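PDB 1QO8: flavocytochrome C3 fumarate reductase from Shewanella frigidimarina, which reduces fumarate to succinate in vitro, essentially in one direction, using a flavin cofactor and four covalently bound haems c, and may take part in electron transport to ferric iron. Local coordinates for residues A[277-280]-A[281-285]; A[441-444]-A[445-449]; A[456-459]-A[460-464]. All blocks are in the same frame, centred on the assembly; numbering follows the deposited sequence.

Interaction 1: A[277-280]-A[281-285]; sequences VVND and DHSVV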
loop_
_atom_site.group_PDB
_atom_site.type_symbol
_atom_site.label_atom_id
_atom_site.label_comp_id
_atom_site.label_asym_id
_atom_site.label_seq_id
_atom_site.Cartn_x
_atom_site.Cartn_y
_atom_site.Cartn_z
ATOM N N VAL A 277 -18.301 -9.952 8.501
ATOM C CA VAL A 277 -18.375 -10.632 9.820
ATOM C C VAL A 277 -17.694 -11.970 9.586
ATOM O O VAL A 277 -18.055 -12.726 8.690
ATOM C CB VAL A 277 -19.818 -10.877 10.274
ATOM C CG1 VAL A 277 -19.890 -11.524 11.706
ATOM C CG2 VAL A 277 -20.570 -9.559 10.222
ATOM N N VAL A 278 -16.648 -12.227 10.352
ATOM C CA VAL A 278 -15.973 -13.542 10.202
ATOM C C VAL A 278 -16.270 -14.398 11.436
ATOM O O VAL A 278 -16.358 -13.835 12.538
ATOM C CB VAL A 278 -14.474 -13.244 10.041
ATOM C CG1 VAL A 278 -13.594 -14.476 10.173
ATOM C CG2 VAL A 278 -14.258 -12.554 8.681
ATOM N N ASN A 279 -16.459 -15.702 11.304
ATOM C CA ASN A 279 -16.760 -16.543 12.487
ATOM C C ASN A 279 -15.433 -16.874 13.179
ATOM O O ASN A 279 -14.411 -16.199 12.917
ATOM C CB ASN A 279 -17.520 -17.799 12.084
ATOM C CG ASN A 279 -16.720 -18.700 11.175
ATOM O OD1 ASN A 279 -15.542 -18.525 10.924
ATOM N ND2 ASN A 279 -17.298 -19.750 10.572
ATOM N N ASP A 280 -15.380 -17.940 13.989
ATOM C CA ASP A 280 -14.078 -18.328 14.532
ATOM C C ASP A 280 -13.249 -19.242 13.655
ATOM O O ASP A 280 -12.046 -19.351 13.946
ATOM C CB ASP A 280 -14.192 -18.927 15.947
ATOM C CG ASP A 280 -13.661 -17.886 16.928
ATOM O OD1 ASP A 280 -14.430 -16.929 17.211
ATOM O OD2 ASP A 280 -12.488 -18.010 17.385
ATOM N N ASP A 281 -13.728 -19.858 12.580
ATOM C CA ASP A 281 -12.786 -20.559 11.698
ATOM C C ASP A 281 -12.382 -19.697 10.513
ATOM O O ASP A 281 -12.239 -20.205 9.406
ATOM C CB ASP A 281 -13.288 -21.937 11.227
ATOM C CG ASP A 281 -12.192 -22.841 10.707
ATOM O OD1 ASP A 281 -11.096 -22.345 10.327
ATOM O OD2 ASP A 281 -12.320 -24.083 10.653
ATOM N N HIS A 282 -12.155 -18.396 10.658
ATOM C CA HIS A 282 -11.733 -17.551 9.551
ATOM C C HIS A 282 -12.694 -17.583 8.360
ATOM O O HIS A 282 -12.222 -17.520 7.237
ATOM C CB HIS A 282 -10.340 -17.951 9.042
ATOM C CG HIS A 282 -9.290 -17.638 10.058
ATOM N ND1 HIS A 282 -8.518 -18.637 10.621
ATOM C CD2 HIS A 282 -8.912 -16.472 10.635
ATOM C CE1 HIS A 282 -7.685 -18.102 11.489
ATOM N NE2 HIS A 282 -7.917 -16.801 11.529
ATOM N N SER A 283 -13.987 -17.687 8.587
ATOM C CA SER A 283 -14.964 -17.777 7.536
ATOM C C SER A 283 -15.786 -16.488 7.502
ATOM O O SER A 283 -16.162 -16.064 8.589
ATOM C CB SER A 283 -15.967 -18.923 7.727
ATOM O OG SER A 283 -15.432 -20.068 7.096
ATOM N N VAL A 284 -15.968 -15.944 6.298
ATOM C CA VAL A 284 -16.861 -14.783 6.215
ATOM C C VAL A 284 -18.272 -15.357 6.280
ATOM O O VAL A 284 -18.512 -16.298 5.515
ATOM C CB VAL A 284 -16.706 -13.960 4.914
ATOM C CG1 VAL A 284 -17.835 -12.950 4.782
ATOM C CG2 VAL A 284 -15.354 -13.281 4.912
ATOM N N VAL A 285 -19.066 -14.808 7.177
ATOM C CA VAL A 285 -20.434 -15.315 7.312
ATOM C C VAL A 285 -21.470 -14.201 7.249
ATOM O O VAL A 285 -22.615 -14.542 7.561
ATOM C CB VAL A 285 -20.655 -16.065 8.643
ATOM C CG1 VAL A 285 -19.865 -17.378 8.661
ATOM C CG2 VAL A 285 -20.316 -15.217 9.863
HETATM O O HOH W 1 -11.548 -16.472 12.730
HETATM O O HOH W 2 -16.481 -21.982 9.010
#
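Val277 and Val278 meet Val284 and Val285 across the closing end of a beta hairpin, the turn between strands 271-278 and 284-291 of the four-stranded sheet in the flavoprotein part of the chain. Val278 and Val284 form an antiparallel non-hydrogen-bonded pair, their CA atoms 4.3 Å apart. Their side chains lie on the same sheet face, Val278 CG2 meeting Val284 CG2 at an oblique approach, and both also rest on Ile347. On one side of this pair Val285 N donates to Val277 O in a nearly straight bond (175°); on the other, Asn279 N donates to Ser283 O at 2.8 Å.

Inside the turn Asn279 OD1 takes the amide of Ser283, so side chain and backbone of Asn279 both bind Ser283. With CG between the backbone N and the carbonyl carbon (chi1 63°), OD1 folds inward and accepts from Ser283 N at 2.9 Å, the donor standing clearly above the amide carbonyl plane. Asp281 N adds a weak bond to the same oxygen, bent to 122°, which closes an Asx turn. His282, in a left-handed backbone conformation, is part of the chain reversal.

Outward, Asp280 O receives Lys406 NZ of the second subunit and His282 NE2 bonds weakly to Asp402 of that subunit, placing the hairpin tip at the dimer interface. Ser283 OG is hydrogen-bonded to Asp522 OD2. Two waters finish the turn: one donates to Asn279 O and accepts from His282 N, while the other accepts from Asn279 ND2 at 2.8 Å and donates to Ser283 OG at 2.9 Å.

Interaction 2: A[441-444]-A[445-449]; sequences TVEQ and LAKST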
loop_
_atom_site.group_PDB
_atom_site.type_symbol
_atom_site.label_atom_id
_atom_site.label_comp_id
_atom_site.label_asym_id
_atom_site.label_seq_id
_atom_site.Cartn_x
_atom_site.Cartn_y
_atom_site.Cartn_z
ATOM N N THR A 441 -14.478 39.446 -26.302
ATOM C CA THR A 441 -13.112 39.820 -26.573
ATOM C C THR A 441 -12.218 39.015 -25.597
ATOM O O THR A 441 -12.730 38.405 -24.642
ATOM C CB THR A 441 -12.882 41.324 -26.324
ATOM O OG1 THR A 441 -12.957 41.502 -24.918
ATOM C CG2 THR A 441 -13.962 42.265 -26.891
ATOM N N VAL A 442 -10.923 38.987 -25.860
ATOM C CA VAL A 442 -9.953 38.270 -25.046
ATOM C C VAL A 442 -9.907 38.825 -23.641
ATOM O O VAL A 442 -9.857 38.077 -22.666
ATOM C CB VAL A 442 -8.555 38.275 -25.684
ATOM C CG1 VAL A 442 -7.442 37.730 -24.801
ATOM C CG2 VAL A 442 -8.649 37.462 -26.981
ATOM N N GLU A 443 -9.900 40.129 -23.462
ATOM C CA GLU A 443 -10.096 40.775 -22.172
ATOM C C GLU A 443 -11.363 40.455 -21.395
ATOM O O GLU A 443 -11.326 40.240 -20.160
ATOM C CB GLU A 443 -10.075 42.310 -22.453
ATOM C CG GLU A 443 -9.679 43.108 -21.220
ATOM C CD GLU A 443 -9.859 44.608 -21.391
ATOM O OE1 GLU A 443 -9.330 45.231 -22.338
ATOM O OE2 GLU A 443 -10.547 45.234 -20.565
ATOM N N GLN A 444 -12.546 40.467 -22.026
ATOM C CA GLN A 444 -13.721 39.915 -21.353
ATOM C C GLN A 444 -13.496 38.466 -20.903
ATOM O O GLN A 444 -13.865 38.115 -19.794
ATOM C CB GLN A 444 -14.988 40.053 -22.186
ATOM C CG GLN A 444 -15.439 41.502 -22.444
ATOM C CD GLN A 444 -16.417 41.567 -23.612
ATOM O OE1 GLN A 444 -17.617 41.836 -23.471
ATOM N NE2 GLN A 444 -15.987 41.228 -24.821
ATOM N N LEU A 445 -12.959 37.557 -21.708
ATOM C CA LEU A 445 -12.716 36.175 -21.322
ATOM C C LEU A 445 -11.839 36.195 -20.060
ATOM O O LEU A 445 -12.030 35.465 -19.109
ATOM C CB LEU A 445 -11.914 35.420 -22.402
ATOM C CG LEU A 445 -12.136 33.914 -22.616
ATOM C CD1 LEU A 445 -10.888 33.161 -23.020
ATOM C CD2 LEU A 445 -12.991 33.179 -21.584
ATOM N N ALA A 446 -10.778 37.032 -20.059
ATOM C CA ALA A 446 -9.832 37.089 -18.951
ATOM C C ALA A 446 -10.535 37.521 -17.662
ATOM O O ALA A 446 -10.256 36.969 -16.593
ATOM C CB ALA A 446 -8.676 38.017 -19.285
ATOM N N LYS A 447 -11.481 38.472 -17.776
ATOM C CA LYS A 447 -12.179 38.955 -16.598
ATOM C C LYS A 447 -13.143 37.900 -16.098
ATOM O O LYS A 447 -13.069 37.602 -14.919
ATOM C CB LYS A 447 -12.909 40.289 -16.819
ATOM C CG LYS A 447 -11.863 41.419 -16.679
ATOM C CD LYS A 447 -12.083 42.473 -17.752
ATOM C CE LYS A 447 -12.021 43.886 -17.187
ATOM N NZ LYS A 447 -11.561 44.842 -18.260
ATOM N N SER A 448 -13.903 37.261 -16.978
ATOM C CA SER A 448 -14.713 36.118 -16.540
ATOM C C SER A 448 -13.939 35.024 -15.821
ATOM O O SER A 448 -14.439 34.433 -14.863
ATOM C CB SER A 448 -15.413 35.531 -17.773
ATOM O OG SER A 448 -16.090 36.669 -18.329
ATOM N N THR A 449 -12.759 34.648 -16.285
ATOM C CA THR A 449 -12.022 33.523 -15.666
ATOM C C THR A 449 -11.061 33.925 -14.611
ATOM O O THR A 449 -10.211 33.122 -14.175
ATOM C CB THR A 449 -11.248 32.837 -16.842
ATOM O OG1 THR A 449 -10.421 33.857 -17.413
ATOM C CG2 THR A 449 -12.260 32.350 -17.860
#
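From Val442 to Ser448 the backbone is a short helix, with Thr441 right before it, and i to i+4 bonds join the two segments: Leu445 N to Thr441 O, Ala446 N to Val442 O, Lys447 N to Glu443 O and Ser448 N to Gln444 O. The last, 2.9 Å long, is the straightest, 177° at the hydrogen against 149° for Lys447 N.

Thr441 occupies the N-cap. A chi1 of 70° turns OG1 forward over the first turn, where it accepts from Gln444 N at 3.1 Å, satisfying one of the amide groups that a helix start would otherwise leave without a backbone acceptor. As modelled, Gln444 NE2 also reaches Thr441 OG1, at 3.0 Å, but the same nitrogen lies close to Thr441 N, another donor, so the orientation of this amide is doubtful.

Helix 442-448 is amphipathic, and it is the first of two consecutive helices packed together beside the mixed sheet. Val442 and Ala446 rest on Leu456 of helix 453-469, while Leu445 turns to Tyr489 and Ala491 of strand 489-505 and to Tyr437.

On the exposed side Glu443 and Lys447, one turn apart, lie alongside each other and point the same way. Glu443 stretches out from CG, whereas Lys447 bends at chi2 and chi3, which carries its CD over Glu443 O at 3.4 Å before the chain heads for the carboxylate. There, as modelled, Lys447 NZ lies 2.5 Å from Glu443 OE2, a salt bridge whose exact length is doubtful, on the side of the anti lone pair, the one directed away from the second carboxylate oxygen.

Interaction 3: A[456-459]-A[460-464]; sequences LAKT and VSDYN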
loop_
_atom_site.group_PDB
_atom_site.type_symbol
_atom_site.label_atom_id
_atom_site.label_comp_id
_atom_site.label_asym_id
_atom_site.label_seq_id
_atom_site.Cartn_x
_atom_site.Cartn_y
_atom_site.Cartn_z
ATOM N N LEU A 456 -2.911 37.460 -20.379
ATOM C CA LEU A 456 -3.643 36.724 -21.415
ATOM C C LEU A 456 -3.466 37.344 -22.811
ATOM O O LEU A 456 -3.294 36.597 -23.770
ATOM C CB LEU A 456 -5.149 36.595 -21.187
ATOM C CG LEU A 456 -5.881 35.678 -22.167
ATOM C CD1 LEU A 456 -5.352 34.229 -22.203
ATOM C CD2 LEU A 456 -7.359 35.650 -21.892
ATOM N N ALA A 457 -3.646 38.670 -22.916
ATOM C CA ALA A 457 -3.450 39.378 -24.172
ATOM C C ALA A 457 -2.025 39.222 -24.699
ATOM O O ALA A 457 -1.861 39.062 -25.871
ATOM C CB ALA A 457 -3.648 40.911 -23.987
ATOM N N LYS A 458 -1.007 39.145 -23.803
ATOM C CA LYS A 458 0.319 38.853 -24.318
ATOM C C LYS A 458 0.414 37.429 -24.836
ATOM O O LYS A 458 1.110 37.103 -25.795
ATOM C CB LYS A 458 1.350 39.140 -23.210
ATOM C CG LYS A 458 2.732 38.676 -23.664
ATOM C CD LYS A 458 3.850 38.832 -22.666
ATOM C CE LYS A 458 5.237 38.608 -23.305
ATOM N NZ LYS A 458 5.356 39.400 -24.610
ATOM N N THR A 459 -0.221 36.474 -24.095
ATOM C CA THR A 459 -0.196 35.100 -24.583
ATOM C C THR A 459 -0.828 34.963 -25.975
ATOM O O THR A 459 -0.282 34.244 -26.778
ATOM C CB THR A 459 -0.955 34.163 -23.601
ATOM O OG1 THR A 459 -0.151 34.219 -22.413
ATOM C CG2 THR A 459 -1.095 32.787 -24.204
ATOM N N VAL A 460 -2.003 35.507 -26.164
ATOM C CA VAL A 460 -2.659 35.521 -27.458
ATOM C C VAL A 460 -1.862 36.197 -28.576
ATOM O O VAL A 460 -1.800 35.566 -29.663
ATOM C CB VAL A 460 -4.033 36.191 -27.280
ATOM C CG1 VAL A 460 -4.708 36.233 -28.654
ATOM C CG2 VAL A 460 -4.918 35.365 -26.334
ATOM N N SER A 461 -1.246 37.372 -28.375
ATOM C CA SER A 461 -0.363 37.823 -29.517
ATOM C C SER A 461 0.883 37.004 -29.658
ATOM O O SER A 461 1.259 36.607 -30.791
ATOM C CB SER A 461 -0.054 39.326 -29.427
ATOM O OG SER A 461 1.048 39.600 -28.580
ATOM N N ASP A 462 1.548 36.573 -28.558
ATOM C CA ASP A 462 2.695 35.677 -28.832
ATOM C C ASP A 462 2.176 34.484 -29.577
ATOM O O ASP A 462 2.824 34.066 -30.521
ATOM C CB ASP A 462 3.322 35.156 -27.535
ATOM C CG ASP A 462 4.092 36.228 -26.776
ATOM O OD1 ASP A 462 4.236 37.324 -27.380
ATOM O OD2 ASP A 462 4.509 35.936 -25.627
ATOM N N TYR A 463 1.099 33.808 -29.017
ATOM C CA TYR A 463 0.827 32.512 -29.684
ATOM C C TYR A 463 0.347 32.776 -31.125
ATOM O O TYR A 463 0.610 31.923 -31.964
ATOM C CB TYR A 463 -0.297 31.778 -28.912
ATOM C CG TYR A 463 -0.526 30.390 -29.448
ATOM C CD1 TYR A 463 0.238 29.332 -29.017
ATOM C CD2 TYR A 463 -1.503 30.135 -30.351
ATOM C CE1 TYR A 463 0.118 28.023 -29.468
ATOM C CE2 TYR A 463 -1.721 28.822 -30.830
ATOM C CZ TYR A 463 -0.915 27.839 -30.411
ATOM O OH TYR A 463 -1.186 26.567 -30.874
ATOM N N ASN A 464 -0.456 33.790 -31.417
ATOM C CA ASN A 464 -0.822 34.055 -32.819
ATOM C C ASN A 464 0.408 34.270 -33.721
ATOM O O ASN A 464 0.464 33.779 -34.857
ATOM C CB ASN A 464 -1.745 35.300 -32.925
ATOM C CG ASN A 464 -3.118 34.988 -32.266
ATOM O OD1 ASN A 464 -3.458 33.805 -32.069
ATOM N ND2 ASN A 464 -3.883 36.021 -31.896
#
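Lys458 and Asp462 make the polar contact, one helical turn apart, and it is a loose one: Lys458 NZ to Asp462 OD1 is a long salt bridge of 3.6 Å. The lysine chain is extended until its last torsion, where chi4 of 48° bends NZ back toward the carboxylate. The two side chains approach at a slant, and Lys458 CE lies 3.6 Å from Asp462 OD2. On the buried side Leu456 CG meets Val460 CG2 at 4.3 Å, and that methyl group also sits 3.3 Å from Leu456 O.

The backbone sets these spacings. Val460, Ser461, Asp462 and Tyr463 donate to the carbonyls of Leu456, Ala457, Lys458 and Thr459, with angles at hydrogen of 162° or more; the shortest, Tyr463 N to Thr459 O, is 2.7 Å.

Further out, Thr459 OG1 lies beside its own backbone N, and its hydroxyl has two carbonyl acceptors that share its single proton: Gly387 O outside the helix, the stronger partner, and Asp455 O in the preceding turn. The aromatic side chain of Tyr463 packs on Val381, Arg389, Arg477 and Met480, and the face with Val460 turns to helix 442-448. Charged residues along one side and Leu456, Thr459, Val460 and Tyr463 buried on another are the signature of an amphipathic helix lying against the rest of its domain.

Overall arrangement
Along the chain the three contacts come in series within the flavoprotein part. Interaction 1, a hairpin turn in the four-stranded sheet, lies across the chain's centre from the other two, its centre 62 Å from that of interaction 2 and 66 Å from that of interaction 3. Interactions 2 and 3 are neighbours, 13 Å between centres, on successive helices 442-448 and 453-469 that touch directly: Val442 CG1 lies 3.8 Å from Val460 CG2. That helix pair, beside the mixed sheet that includes strand 489-505, is consistent with the mobile capping domain of fumarate reductases, whereas interaction 1 belongs to the FAD-binding side and reaches the second subunit.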